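Local coordinates for lipoxygenase (Cyanothece sp., PDB 5EK8), which is a 9R-lipoxygenase, a non-heme iron enzyme that probably inserts both atoms of molecular oxygen into a polyunsaturated fatty acid, at residues H359-H364 with Q426-V431; V365-Y370 with I563-L568; L351-A356 with G504-T509; M258-L263 with T567-W572; W163-D166 with F171-I174. All coordinates share one frame; numbering follows the deposited sequence.

Contact 1 of 5, residues H359-H364 with Q426-V431; sequences HYAKAH and QMCTEV. With FE2 (Fe (II) ion), chain B.
Y360 and A361 of helix 337-377 meet C428 and V431 of helix 421-432, the two segments running at 34° with their axes 9.3 Å apart at closest. H359 faces the metal: NE2 binds iron at 2.5 Å while ND1 is hydrogen-bonded to E355. The H359 carbonyl takes A363 N and, weakly, H364 N, so the helix widens into a pi-type turn. At Y360 the ring carbon CG is anti to the backbone N (chi1 177°), which swings the ring alongside C428; SG arrives at its edge, near the ring plane, 3.6 Å from CD2. A361 follows, CB aimed at the other helix and 3.7 Å from V431 CG2. H364 then returns to the iron through NE2, its ND1 held by N398; H570 and OXT of I668 also bind the iron, in a site that includes N574. One side of this turn thus presents two imidazoles to the iron, while the other meets helix 421-432 through apolar and sulfur-aromatic contacts, with no hydrogen bond between the segments.

Contact 2 of 5, residues V365-Y370 with I563-L568; sequences VQMEQY and IFHTTL
M367 packs against H565 and T566 where two long helices of the lipoxygenase catalytic domain, 337-377 and 549-574, come together one turn from the iron ligands H364 and H570. The first shell is one bent side chain set across two others. M367 CG lies 3.8 Å from T566 CG2, and M367 SD continues over the same methyl to within 3.9 Å of H565 CB. M367 starts with CG anti to the carbonyl carbon (chi1 -70°), then folds at the next two torsions, so that its length crosses both partners at about a right angle and CE ends near H565 CB. The backbones stay well apart, M367 CA and T566 CA being 7.1 Å from each other.

Further out, hydrogen bonds hold the polar groups. H565 ND1 is bonded to H561 O, the H565 ring takes W440 edge-to-face, and T566 OG1 turns back to I562 O, leaving its methyl for M367. Q366, next to M367, bridges K362 O and H561 NE2 with its amide. The helix widens at 565-568. T567 OG1, which also pairs with Y459 OH, and T567 N reach I563 O from opposite faces of its carbonyl plane.

Contact 3 of 5, residues L351-A356 with G504-T509; sequences LFDGEA and GIMANT
D353 meets I505 and M506 through a single carboxylate oxygen. The van der Waals part is small: OD2 of D353 sits 3.6 Å from I505 CD1 and 3.9 Å from I505 CG2, so the oxygen rests against two methyl branches of the isoleucine. From the next residue the sulfur of M506 comes in, SD 4.0 Å from the same D353 OD2; the methionine starts out to one side and bends at its second and third torsions, which carries SD back to the helix. D353 reaches out because its CG is anti to the backbone N (chi1 176°). F277 of strand 272-277 touches both D353 and I505, and M506 also packs on V431.

No hydrogen bond links the two segments; their polar atoms have partners elsewhere. D353 OD1 accepts from N259 ND2, so one carboxylate oxygen is held by an amide while the other faces hydrocarbon and sulfur. On the loop side, I505 N is bonded to Y282 OH.

Backbone bonds shape each segment. A type I beta turn runs from G504 to A507, closed by A507 N to G504 O at 3.3 Å, and it places I505 and M506 at the corner. The arrangement is a beta turn of the loop between helix 482-495 and strand 513-515 laid against the long helix 337-377, which further along carries two iron-binding histidines of the lipoxygenase fold.

Contact 4 of 5, residues M258-L263 with T567-W572; sequences MNPCLL and TLWHTW. With FE2 (Fe (II) ion), chain B.
The indoles of W569 and W572 both meet P260, whose ring approaches each of them at a slant. P260 CD comes to 4.2 Å from CH2 on the six-membered ring of W569, whereas P260 CG is 4.2 Å from NE1 in the five-membered ring of W572. The proline thus touches different parts of the two indoles with neighbouring carbons, and the proline and W572 side chains run past each other in opposite directions. K362 and A363 of helix 337-377 also pack on W569, and A455 touches W572.

Both tryptophans put CG anti to the backbone N (chi1 176° for W569, -168° for W572), so the indoles, three residues apart on helix 549-574, extend to the same partner. Their nitrogens are polar ends turned elsewhere: W572 NE1 is bonded to N256 O, just before the loop, and the polar partner of W569 is E358. The carbonyl of P260 is held by R443 NH1.

H570, directly after W569, points another way and binds the iron through NE2 at 2.5 Å. The next residue, T571, returns OG1 to T567 O at 2.8 Å, from above the carbonyl plane, and OG1 is also bonded to R663 N. A loop proline packed on two tryptophans of a metal-bearing helix is the setting here, with H570 contributing one histidine to the non-heme iron site of a lipoxygenase.

Contact 5 of 5, residues W163-D166 with F171-I174; sequences WPYD and FARI
A single beta bridge pairs Y165 with I174 in the loop that leads from strand 152-160 to helix 188-214, the two short segments running 141° apart. The bond that makes it is D166 N to R173 O, 2.7 Å and nearly straight at 169°. Two weaker CA-H...O contacts flank it: Y165 CA lies 3.4 Å from the same R173 O, and I174 CA is 3.4 Å from P164 O. D166 CB also rests 3.6 Å from I174 O.

Side chains close both ends. I174 has CG1 anti to the backbone N (chi1 -166°), which carries CD1 to the six-membered part of the W163 ring, 3.6 Å from CE3. At the other end Y165 CE1 touches A172 CB at 4.0 Å.

The strand that feeds this loop follows the antiparallel sheet strands of the N-terminal part, consistent with the PLAT domain of lipoxygenases, and the loop itself lies on the helical catalytic domain. W163 stacks on F375 and Y165 on H495, while F171 packs against V365 of helix 337-377 and C428 of helix 421-432. R173 makes two salt bridges, NH1 to D402 and NE to E368, and the second oxygen of E368 accepts from I174 N, so one glutamate of helix 337-377 grips both the guanidinium and the backbone of the second segment.

Overall arrangement
Helix 337-377 carries contacts 3, 1 and 2 in that order, from D353 to M367; contacts 1 and 3 have centres 9 Å apart, contacts 1 and 2 12 Å. Helix 549-574 joins contacts 2 and 4, which share T567 and L568, and contacts 1 and 4 both reach the iron. Along the chain contact 5 closes first; contact 4 spans the longest loop, 258 to 572, and encloses contact 3, which encloses contact 1, while contact 2 crosses contacts 1 and 3. The centre of contact 5 lies about 26 Å from those of contacts 3 and 4, but it touches contacts 1 and 2. Segments distant in sequence thus converge on two helices that bring three histidines to one metal.

Contact 1 of 5, residues H359-H364 with Q426-V431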
# COMPACT_ATOMS: atom_id res chain seq x y z
N HIS A 359 4.19 -3.22 -7.15
CA HIS A 359 3.10 -2.42 -6.63
C HIS A 359 2.36 -3.09 -5.48
O HIS A 359 2.61 -2.80 -4.31
CB HIS A 359 2.13 -2.10 -7.74
CG HIS A 359 1.24 -0.94 -7.44
ND1 HIS A 359 0.15 -0.62 -8.21
CD2 HIS A 359 1.30 -0.02 -6.45
CE1 HIS A 359 -0.43 0.46 -7.71
NE2 HIS A 359 0.24 0.84 -6.65
N TYR A 360 1.42 -3.96 -5.83
CA TYR A 360 0.51 -4.55 -4.85
C TYR A 360 1.24 -5.29 -3.73
O TYR A 360 0.94 -5.11 -2.56
CB TYR A 360 -0.48 -5.48 -5.53
CG TYR A 360 -1.41 -6.17 -4.55
CD1 TYR A 360 -2.41 -5.46 -3.90
CD2 TYR A 360 -1.28 -7.53 -4.28
CE1 TYR A 360 -3.26 -6.09 -3.00
CE2 TYR A 360 -2.12 -8.16 -3.39
CZ TYR A 360 -3.10 -7.44 -2.76
OH TYR A 360 -3.93 -8.10 -1.87
N ALA A 361 2.20 -6.13 -4.10
CA ALA A 361 2.90 -6.93 -3.10
C ALA A 361 3.87 -6.10 -2.27
O ALA A 361 3.76 -6.06 -1.04
CB ALA A 361 3.63 -8.07 -3.77
N LYS A 362 4.81 -5.43 -2.94
CA LYS A 362 5.90 -4.75 -2.25
C LYS A 362 5.46 -3.49 -1.51
O LYS A 362 6.01 -3.15 -0.46
CB LYS A 362 7.02 -4.40 -3.23
CG LYS A 362 8.26 -3.81 -2.55
CD LYS A 362 9.36 -3.48 -3.54
CE LYS A 362 9.83 -4.71 -4.30
NZ LYS A 362 11.01 -4.42 -5.16
N ALA A 363 4.48 -2.78 -2.06
CA ALA A 363 4.05 -1.54 -1.44
C ALA A 363 2.87 -1.75 -0.50
O ALA A 363 2.98 -1.48 0.70
CB ALA A 363 3.71 -0.51 -2.50
N HIS A 364 1.76 -2.24 -1.03
CA HIS A 364 0.53 -2.34 -0.24
C HIS A 364 0.63 -3.37 0.87
O HIS A 364 0.59 -3.04 2.07
CB HIS A 364 -0.65 -2.68 -1.14
CG HIS A 364 -1.08 -1.55 -2.03
ND1 HIS A 364 -2.12 -0.70 -1.71
CD2 HIS A 364 -0.60 -1.12 -3.22
CE1 HIS A 364 -2.27 0.19 -2.67
NE2 HIS A 364 -1.36 -0.04 -3.60
N GLN A 426 0.03 -16.42 -5.65
CA GLN A 426 1.29 -17.11 -5.39
C GLN A 426 2.48 -16.19 -5.60
O GLN A 426 3.45 -16.27 -4.84
CB GLN A 426 1.42 -18.34 -6.28
CG GLN A 426 2.69 -19.13 -6.04
CD GLN A 426 2.79 -20.31 -6.98
OE1 GLN A 426 1.82 -21.04 -7.17
NE2 GLN A 426 3.96 -20.49 -7.58
N MET A 427 2.42 -15.33 -6.61
CA MET A 427 3.47 -14.33 -6.79
C MET A 427 3.59 -13.50 -5.52
O MET A 427 4.70 -13.30 -4.97
CB MET A 427 3.19 -13.41 -7.98
CG MET A 427 3.21 -14.09 -9.34
SD MET A 427 2.88 -12.92 -10.69
CE MET A 427 4.34 -11.90 -10.62
N CYS A 428 2.43 -13.05 -5.05
CA CYS A 428 2.41 -12.17 -3.89
C CYS A 428 2.98 -12.81 -2.63
O CYS A 428 3.88 -12.25 -2.00
CB CYS A 428 0.98 -11.70 -3.63
SG CYS A 428 0.35 -10.63 -4.93
N THR A 429 2.45 -13.97 -2.26
CA THR A 429 2.90 -14.70 -1.08
C THR A 429 4.39 -15.03 -1.19
O THR A 429 5.14 -14.88 -0.21
CB THR A 429 2.11 -16.01 -0.86
OG1 THR A 429 2.19 -16.84 -2.03
CG2 THR A 429 0.65 -15.70 -0.55
N GLU A 430 4.81 -15.48 -2.37
CA GLU A 430 6.22 -15.74 -2.64
C GLU A 430 7.10 -14.56 -2.24
O GLU A 430 8.00 -14.71 -1.40
CB GLU A 430 6.46 -16.07 -4.11
CG GLU A 430 6.34 -17.55 -4.44
CD GLU A 430 6.40 -17.82 -5.93
OE1 GLU A 430 6.74 -16.90 -6.70
OE2 GLU A 430 6.09 -18.96 -6.35
N VAL A 431 6.87 -13.38 -2.82
CA VAL A 431 7.80 -12.29 -2.53
C VAL A 431 7.62 -11.68 -1.13
O VAL A 431 8.60 -11.26 -0.51
CB VAL A 431 7.70 -11.16 -3.58
CG1 VAL A 431 8.27 -11.65 -4.90
CG2 VAL A 431 6.27 -10.68 -3.74
FE FE2 B . -1.35 1.91 -5.12

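Contact 2 of 5, residues V365-Y370 with I563-L568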
# COMPACT_ATOMS: atom_id res chain seq x y z
N VAL A 365 0.75 -4.63 0.47
CA VAL A 365 0.76 -5.73 1.41
C VAL A 365 1.89 -5.60 2.42
O VAL A 365 1.66 -5.75 3.62
CB VAL A 365 0.88 -7.07 0.68
CG1 VAL A 365 0.87 -8.22 1.69
CG2 VAL A 365 -0.24 -7.22 -0.33
N GLN A 366 3.10 -5.32 1.95
CA GLN A 366 4.24 -5.27 2.86
C GLN A 366 4.08 -4.17 3.91
O GLN A 366 4.55 -4.31 5.04
CB GLN A 366 5.55 -5.08 2.10
CG GLN A 366 6.77 -5.24 2.99
CD GLN A 366 8.07 -4.77 2.36
OE1 GLN A 366 9.11 -4.72 3.03
NE2 GLN A 366 8.02 -4.42 1.08
N MET A 367 3.41 -3.08 3.55
CA MET A 367 3.29 -1.95 4.46
C MET A 367 2.06 -2.05 5.37
O MET A 367 2.02 -1.43 6.44
CB MET A 367 3.26 -0.63 3.69
CG MET A 367 4.58 -0.25 3.04
SD MET A 367 5.94 -0.02 4.21
CE MET A 367 6.86 -1.55 3.98
N GLU A 368 1.06 -2.83 4.97
CA GLU A 368 -0.13 -2.98 5.82
C GLU A 368 0.23 -3.57 7.19
O GLU A 368 -0.35 -3.17 8.20
CB GLU A 368 -1.20 -3.85 5.15
CG GLU A 368 -2.37 -4.16 6.08
CD GLU A 368 -3.69 -4.37 5.37
OE1 GLU A 368 -4.73 -4.47 6.07
OE2 GLU A 368 -3.71 -4.42 4.13
N GLN A 369 1.18 -4.49 7.23
CA GLN A 369 1.57 -5.14 8.48
C GLN A 369 2.17 -4.12 9.45
O GLN A 369 1.87 -4.12 10.65
CB GLN A 369 2.54 -6.30 8.22
CG GLN A 369 3.90 -5.91 7.66
CD GLN A 369 4.72 -7.12 7.21
OE1 GLN A 369 4.64 -8.20 7.80
NE2 GLN A 369 5.51 -6.93 6.16
N TYR A 370 3.00 -3.24 8.90
CA TYR A 370 3.59 -2.17 9.68
C TYR A 370 2.52 -1.20 10.14
O TYR A 370 2.59 -0.69 11.25
CB TYR A 370 4.64 -1.43 8.87
CG TYR A 370 5.86 -2.26 8.59
CD1 TYR A 370 6.79 -2.53 9.60
CD2 TYR A 370 6.10 -2.77 7.33
CE1 TYR A 370 7.92 -3.29 9.35
CE2 TYR A 370 7.21 -3.54 7.07
CZ TYR A 370 8.12 -3.79 8.08
OH TYR A 370 9.23 -4.55 7.80
N ILE A 563 8.98 4.54 5.87
CA ILE A 563 8.80 5.84 5.26
C ILE A 563 9.14 5.80 3.78
O ILE A 563 8.42 6.36 2.95
CB ILE A 563 9.66 6.92 5.95
CG1 ILE A 563 9.17 7.15 7.38
CG2 ILE A 563 9.58 8.23 5.18
CD1 ILE A 563 10.00 8.14 8.16
N PHE A 564 10.22 5.11 3.43
CA PHE A 564 10.65 5.03 2.04
C PHE A 564 9.58 4.40 1.17
O PHE A 564 9.26 4.92 0.10
CB PHE A 564 11.94 4.24 1.89
CG PHE A 564 12.44 4.18 0.47
CD1 PHE A 564 12.10 3.12 -0.37
CD2 PHE A 564 13.25 5.18 -0.04
CE1 PHE A 564 12.56 3.06 -1.67
CE2 PHE A 564 13.71 5.14 -1.35
CZ PHE A 564 13.37 4.07 -2.16
N HIS A 565 9.03 3.28 1.61
CA HIS A 565 8.08 2.58 0.76
C HIS A 565 6.68 3.18 0.77
O HIS A 565 5.94 3.03 -0.19
CB HIS A 565 8.05 1.10 1.13
CG HIS A 565 9.29 0.37 0.72
ND1 HIS A 565 10.42 0.34 1.50
CD2 HIS A 565 9.59 -0.30 -0.42
CE1 HIS A 565 11.36 -0.34 0.87
NE2 HIS A 565 10.88 -0.74 -0.29
N THR A 566 6.31 3.86 1.85
CA THR A 566 4.99 4.46 1.93
C THR A 566 4.93 5.80 1.19
O THR A 566 3.85 6.27 0.84
CB THR A 566 4.55 4.68 3.38
OG1 THR A 566 5.59 5.36 4.10
CG2 THR A 566 4.24 3.35 4.05
N THR A 567 6.09 6.42 0.98
CA THR A 567 6.14 7.70 0.28
C THR A 567 6.68 7.56 -1.15
O THR A 567 5.90 7.31 -2.08
CB THR A 567 7.01 8.72 1.03
OG1 THR A 567 8.35 8.22 1.14
CG2 THR A 567 6.44 8.97 2.42
N LEU A 568 7.99 7.70 -1.33
CA LEU A 568 8.57 7.71 -2.67
C LEU A 568 8.31 6.45 -3.50
O LEU A 568 7.93 6.56 -4.66
CB LEU A 568 10.08 7.93 -2.60
CG LEU A 568 10.75 7.84 -3.97
CD1 LEU A 568 10.21 8.92 -4.90
CD2 LEU A 568 12.27 7.93 -3.87

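Contact 3 of 5, residues L351-A356 with G504-T509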
# COMPACT_ATOMS: atom_id res chain seq x y z
N LEU A 351 4.86 -5.18 -16.99
CA LEU A 351 3.76 -4.41 -16.43
C LEU A 351 2.97 -5.27 -15.45
O LEU A 351 2.62 -4.83 -14.36
CB LEU A 351 2.83 -3.87 -17.52
CG LEU A 351 1.77 -2.89 -17.02
CD1 LEU A 351 2.37 -1.52 -16.83
CD2 LEU A 351 0.57 -2.82 -17.96
N PHE A 352 2.68 -6.51 -15.85
CA PHE A 352 1.98 -7.42 -14.94
C PHE A 352 2.84 -7.72 -13.71
O PHE A 352 2.34 -7.67 -12.58
CB PHE A 352 1.60 -8.72 -15.64
CG PHE A 352 0.99 -9.73 -14.71
CD1 PHE A 352 -0.24 -9.49 -14.12
CD2 PHE A 352 1.65 -10.92 -14.42
CE1 PHE A 352 -0.80 -10.41 -13.26
CE2 PHE A 352 1.09 -11.85 -13.56
CZ PHE A 352 -0.14 -11.59 -12.98
N ASP A 353 4.12 -8.01 -13.92
CA ASP A 353 5.03 -8.23 -12.81
C ASP A 353 5.09 -7.00 -11.92
O ASP A 353 5.10 -7.10 -10.69
CB ASP A 353 6.43 -8.58 -13.30
CG ASP A 353 7.43 -8.71 -12.17
OD1 ASP A 353 8.21 -7.77 -11.94
OD2 ASP A 353 7.43 -9.76 -11.50
N GLY A 354 5.14 -5.83 -12.56
CA GLY A 354 5.20 -4.57 -11.86
C GLY A 354 3.99 -4.33 -10.98
O GLY A 354 4.12 -3.84 -9.86
N GLU A 355 2.81 -4.69 -11.47
CA GLU A 355 1.60 -4.50 -10.68
C GLU A 355 1.49 -5.51 -9.55
O GLU A 355 1.16 -5.14 -8.42
CB GLU A 355 0.35 -4.58 -11.57
CG GLU A 355 0.13 -3.37 -12.46
CD GLU A 355 -0.31 -2.13 -11.69
OE1 GLU A 355 -1.04 -1.30 -12.29
OE2 GLU A 355 0.05 -1.98 -10.51
N ALA A 356 1.76 -6.78 -9.85
CA ALA A 356 1.73 -7.83 -8.83
C ALA A 356 2.78 -7.61 -7.74
O ALA A 356 2.44 -7.38 -6.59
CB ALA A 356 1.94 -9.19 -9.48
N GLY A 504 10.39 -18.67 -7.60
CA GLY A 504 9.50 -18.15 -8.62
C GLY A 504 10.18 -17.15 -9.53
O GLY A 504 11.36 -17.27 -9.85
N ILE A 505 9.42 -16.13 -9.93
CA ILE A 505 9.86 -15.18 -10.95
C ILE A 505 11.01 -14.28 -10.48
O ILE A 505 11.82 -13.83 -11.30
CB ILE A 505 8.67 -14.30 -11.42
CG1 ILE A 505 9.07 -13.48 -12.66
CG2 ILE A 505 8.15 -13.40 -10.30
CD1 ILE A 505 7.93 -12.78 -13.31
N MET A 506 11.11 -14.04 -9.18
CA MET A 506 12.13 -13.13 -8.66
C MET A 506 13.37 -13.87 -8.16
O MET A 506 14.25 -13.27 -7.53
CB MET A 506 11.55 -12.26 -7.53
CG MET A 506 10.47 -11.29 -7.99
SD MET A 506 10.87 -10.49 -9.55
CE MET A 506 12.34 -9.57 -9.10
N ALA A 507 13.44 -15.16 -8.44
CA ALA A 507 14.61 -15.95 -8.07
C ALA A 507 15.52 -16.13 -9.27
O ALA A 507 15.07 -16.49 -10.35
CB ALA A 507 14.19 -17.30 -7.50
N ASN A 508 16.81 -15.85 -9.08
CA ASN A 508 17.79 -15.99 -10.14
C ASN A 508 18.25 -17.44 -10.30
O ASN A 508 18.75 -18.05 -9.35
CB ASN A 508 18.99 -15.08 -9.88
CG ASN A 508 20.01 -15.12 -11.00
OD1 ASN A 508 19.72 -15.59 -12.10
ND2 ASN A 508 21.21 -14.64 -10.72
N THR A 509 18.09 -17.97 -11.50
CA THR A 509 18.45 -19.35 -11.80
C THR A 509 19.75 -19.38 -12.60
O THR A 509 20.35 -20.44 -12.80
CB THR A 509 17.35 -20.07 -12.59
OG1 THR A 509 16.07 -19.80 -12.00
CG2 THR A 509 17.58 -21.58 -12.60

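Contact 4 of 5, residues M258-L263 with T567-W572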
# COMPACT_ATOMS: atom_id res chain seq x y z
N MET A 258 7.48 2.31 -14.47
CA MET A 258 6.59 1.85 -13.40
C MET A 258 7.20 0.67 -12.66
O MET A 258 7.18 0.60 -11.43
CB MET A 258 5.22 1.46 -13.96
CG MET A 258 4.18 1.15 -12.91
SD MET A 258 3.00 -0.10 -13.43
CE MET A 258 4.08 -1.52 -13.62
N ASN A 259 7.73 -0.27 -13.44
CA ASN A 259 8.54 -1.36 -12.93
C ASN A 259 10.00 -1.05 -13.20
O ASN A 259 10.52 -1.36 -14.27
CB ASN A 259 8.15 -2.69 -13.58
CG ASN A 259 8.75 -3.90 -12.87
OD1 ASN A 259 9.70 -3.79 -12.10
ND2 ASN A 259 8.18 -5.07 -13.13
N PRO A 260 10.67 -0.40 -12.24
CA PRO A 260 12.08 -0.08 -12.45
C PRO A 260 12.92 -1.32 -12.18
O PRO A 260 13.13 -1.69 -11.03
CB PRO A 260 12.36 1.02 -11.42
CG PRO A 260 11.11 1.12 -10.56
CD PRO A 260 10.24 -0.06 -10.88
N CYS A 261 13.38 -1.95 -13.26
CA CYS A 261 14.02 -3.26 -13.17
C CYS A 261 15.36 -3.24 -12.44
O CYS A 261 16.25 -2.46 -12.77
CB CYS A 261 14.21 -3.83 -14.58
SG CYS A 261 12.65 -4.14 -15.47
N LEU A 262 15.49 -4.11 -11.44
CA LEU A 262 16.78 -4.34 -10.80
C LEU A 262 17.52 -5.38 -11.62
O LEU A 262 17.30 -6.57 -11.48
CB LEU A 262 16.60 -4.80 -9.35
CG LEU A 262 17.77 -4.62 -8.37
CD1 LEU A 262 17.27 -4.70 -6.94
CD2 LEU A 262 18.84 -5.66 -8.59
N LEU A 263 18.40 -4.90 -12.50
CA LEU A 263 19.02 -5.76 -13.50
C LEU A 263 20.02 -6.78 -12.94
O LEU A 263 20.55 -6.62 -11.84
CB LEU A 263 19.73 -4.90 -14.55
CG LEU A 263 18.85 -4.03 -15.45
CD1 LEU A 263 19.68 -3.47 -16.58
CD2 LEU A 263 17.66 -4.81 -15.99
N THR A 567 6.09 6.42 0.98
CA THR A 567 6.14 7.70 0.28
C THR A 567 6.68 7.56 -1.15
O THR A 567 5.90 7.31 -2.08
CB THR A 567 7.01 8.72 1.03
OG1 THR A 567 8.35 8.22 1.14
CG2 THR A 567 6.44 8.97 2.42
N LEU A 568 7.99 7.70 -1.33
CA LEU A 568 8.57 7.71 -2.67
C LEU A 568 8.31 6.45 -3.50
O LEU A 568 7.93 6.56 -4.66
CB LEU A 568 10.08 7.93 -2.60
CG LEU A 568 10.75 7.84 -3.97
CD1 LEU A 568 10.21 8.92 -4.90
CD2 LEU A 568 12.27 7.93 -3.87
N TRP A 569 8.51 5.27 -2.93
CA TRP A 569 8.36 4.04 -3.70
C TRP A 569 6.96 3.88 -4.27
O TRP A 569 6.79 3.72 -5.48
CB TRP A 569 8.71 2.81 -2.85
CG TRP A 569 8.47 1.53 -3.59
CD1 TRP A 569 7.45 0.64 -3.40
CD2 TRP A 569 9.25 1.02 -4.68
NE1 TRP A 569 7.55 -0.40 -4.29
CE2 TRP A 569 8.65 -0.19 -5.09
CE3 TRP A 569 10.40 1.46 -5.34
CZ2 TRP A 569 9.17 -0.97 -6.12
CZ3 TRP A 569 10.91 0.68 -6.37
CH2 TRP A 569 10.30 -0.51 -6.75
N HIS A 570 5.97 3.91 -3.39
CA HIS A 570 4.59 3.76 -3.83
C HIS A 570 4.20 4.88 -4.78
O HIS A 570 3.47 4.66 -5.73
CB HIS A 570 3.63 3.73 -2.65
CG HIS A 570 2.19 3.75 -3.05
ND1 HIS A 570 1.46 4.91 -3.10
CD2 HIS A 570 1.37 2.76 -3.45
CE1 HIS A 570 0.23 4.63 -3.50
NE2 HIS A 570 0.15 3.34 -3.72
N THR A 571 4.69 6.09 -4.52
CA THR A 571 4.47 7.22 -5.42
C THR A 571 4.93 6.86 -6.82
O THR A 571 4.19 7.00 -7.79
CB THR A 571 5.24 8.49 -4.96
OG1 THR A 571 4.61 9.03 -3.80
CG2 THR A 571 5.24 9.53 -6.06
N TRP A 572 6.16 6.37 -6.89
CA TRP A 572 6.80 6.08 -8.16
C TRP A 572 6.06 5.00 -8.91
O TRP A 572 5.78 5.15 -10.10
CB TRP A 572 8.24 5.65 -7.94
CG TRP A 572 9.04 5.62 -9.20
CD1 TRP A 572 8.93 4.73 -10.23
CD2 TRP A 572 10.09 6.52 -9.56
NE1 TRP A 572 9.84 5.02 -11.22
CE2 TRP A 572 10.57 6.12 -10.83
CE3 TRP A 572 10.68 7.63 -8.93
CZ2 TRP A 572 11.60 6.78 -11.48
CZ3 TRP A 572 11.71 8.29 -9.58
CH2 TRP A 572 12.16 7.86 -10.84
FE FE2 B . -1.35 1.91 -5.12

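Contact 5 of 5, residues W163-D166 with F171-I174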
# COMPACT_ATOMS: atom_id res chain seq x y z
N TRP A 163 -7.94 -2.91 16.44
CA TRP A 163 -7.16 -3.23 15.25
C TRP A 163 -6.82 -4.71 15.16
O TRP A 163 -5.65 -5.08 15.11
CB TRP A 163 -5.87 -2.41 15.23
CG TRP A 163 -6.07 -0.99 14.77
CD1 TRP A 163 -6.68 0.01 15.46
CD2 TRP A 163 -5.64 -0.42 13.53
NE1 TRP A 163 -6.67 1.17 14.72
CE2 TRP A 163 -6.04 0.93 13.53
CE3 TRP A 163 -4.97 -0.93 12.41
CZ2 TRP A 163 -5.78 1.78 12.47
CZ3 TRP A 163 -4.71 -0.07 11.35
CH2 TRP A 163 -5.12 1.27 11.39
N PRO A 164 -7.86 -5.56 15.13
CA PRO A 164 -7.60 -7.01 15.15
C PRO A 164 -6.95 -7.49 13.86
O PRO A 164 -7.18 -6.89 12.81
CB PRO A 164 -9.00 -7.61 15.32
CG PRO A 164 -9.90 -6.61 14.69
CD PRO A 164 -9.30 -5.26 14.99
N TYR A 165 -6.15 -8.54 13.95
CA TYR A 165 -5.54 -9.13 12.77
C TYR A 165 -6.52 -10.05 12.04
O TYR A 165 -7.32 -10.74 12.67
CB TYR A 165 -4.28 -9.91 13.14
CG TYR A 165 -3.05 -9.06 13.32
CD1 TYR A 165 -2.31 -8.65 12.23
CD2 TYR A 165 -2.62 -8.67 14.58
CE1 TYR A 165 -1.18 -7.87 12.38
CE2 TYR A 165 -1.49 -7.89 14.74
CZ TYR A 165 -0.78 -7.49 13.63
OH TYR A 165 0.35 -6.72 13.77
N ASP A 166 -6.44 -10.05 10.72
CA ASP A 166 -7.23 -10.95 9.89
C ASP A 166 -6.61 -12.35 9.95
O ASP A 166 -5.48 -12.54 9.50
CB ASP A 166 -7.31 -10.45 8.45
CG ASP A 166 -8.39 -11.14 7.63
OD1 ASP A 166 -8.82 -10.56 6.62
OD2 ASP A 166 -8.82 -12.26 8.00
N PHE A 171 -1.45 -12.86 4.80
CA PHE A 171 -0.68 -11.67 5.12
C PHE A 171 -1.13 -11.07 6.44
O PHE A 171 -2.25 -11.32 6.90
CB PHE A 171 -0.80 -10.63 4.01
CG PHE A 171 -0.53 -11.18 2.63
CD1 PHE A 171 0.72 -11.68 2.30
CD2 PHE A 171 -1.53 -11.18 1.66
CE1 PHE A 171 0.98 -12.17 1.03
CE2 PHE A 171 -1.28 -11.67 0.39
CZ PHE A 171 -0.02 -12.17 0.08
N ALA A 172 -0.27 -10.27 7.05
CA ALA A 172 -0.66 -9.51 8.22
C ALA A 172 -1.51 -8.31 7.80
O ALA A 172 -0.99 -7.31 7.29
CB ALA A 172 0.55 -9.06 8.99
N ARG A 173 -2.82 -8.43 7.99
CA ARG A 173 -3.78 -7.41 7.60
C ARG A 173 -4.80 -7.19 8.71
O ARG A 173 -4.97 -8.05 9.58
CB ARG A 173 -4.48 -7.80 6.30
CG ARG A 173 -3.55 -8.14 5.15
CD ARG A 173 -4.33 -8.27 3.86
NE ARG A 173 -5.11 -7.06 3.63
CZ ARG A 173 -5.99 -6.90 2.65
NH1 ARG A 173 -6.21 -7.89 1.78
NH2 ARG A 173 -6.65 -5.76 2.54
N ILE A 174 -5.48 -6.05 8.67
CA ILE A 174 -6.54 -5.78 9.64
C ILE A 174 -7.77 -6.60 9.28
O ILE A 174 -7.99 -6.93 8.12
CB ILE A 174 -6.89 -4.28 9.69
CG1 ILE A 174 -7.72 -3.97 10.94
CG2 ILE A 174 -7.62 -3.84 8.42
CD1 ILE A 174 -7.99 -2.50 11.15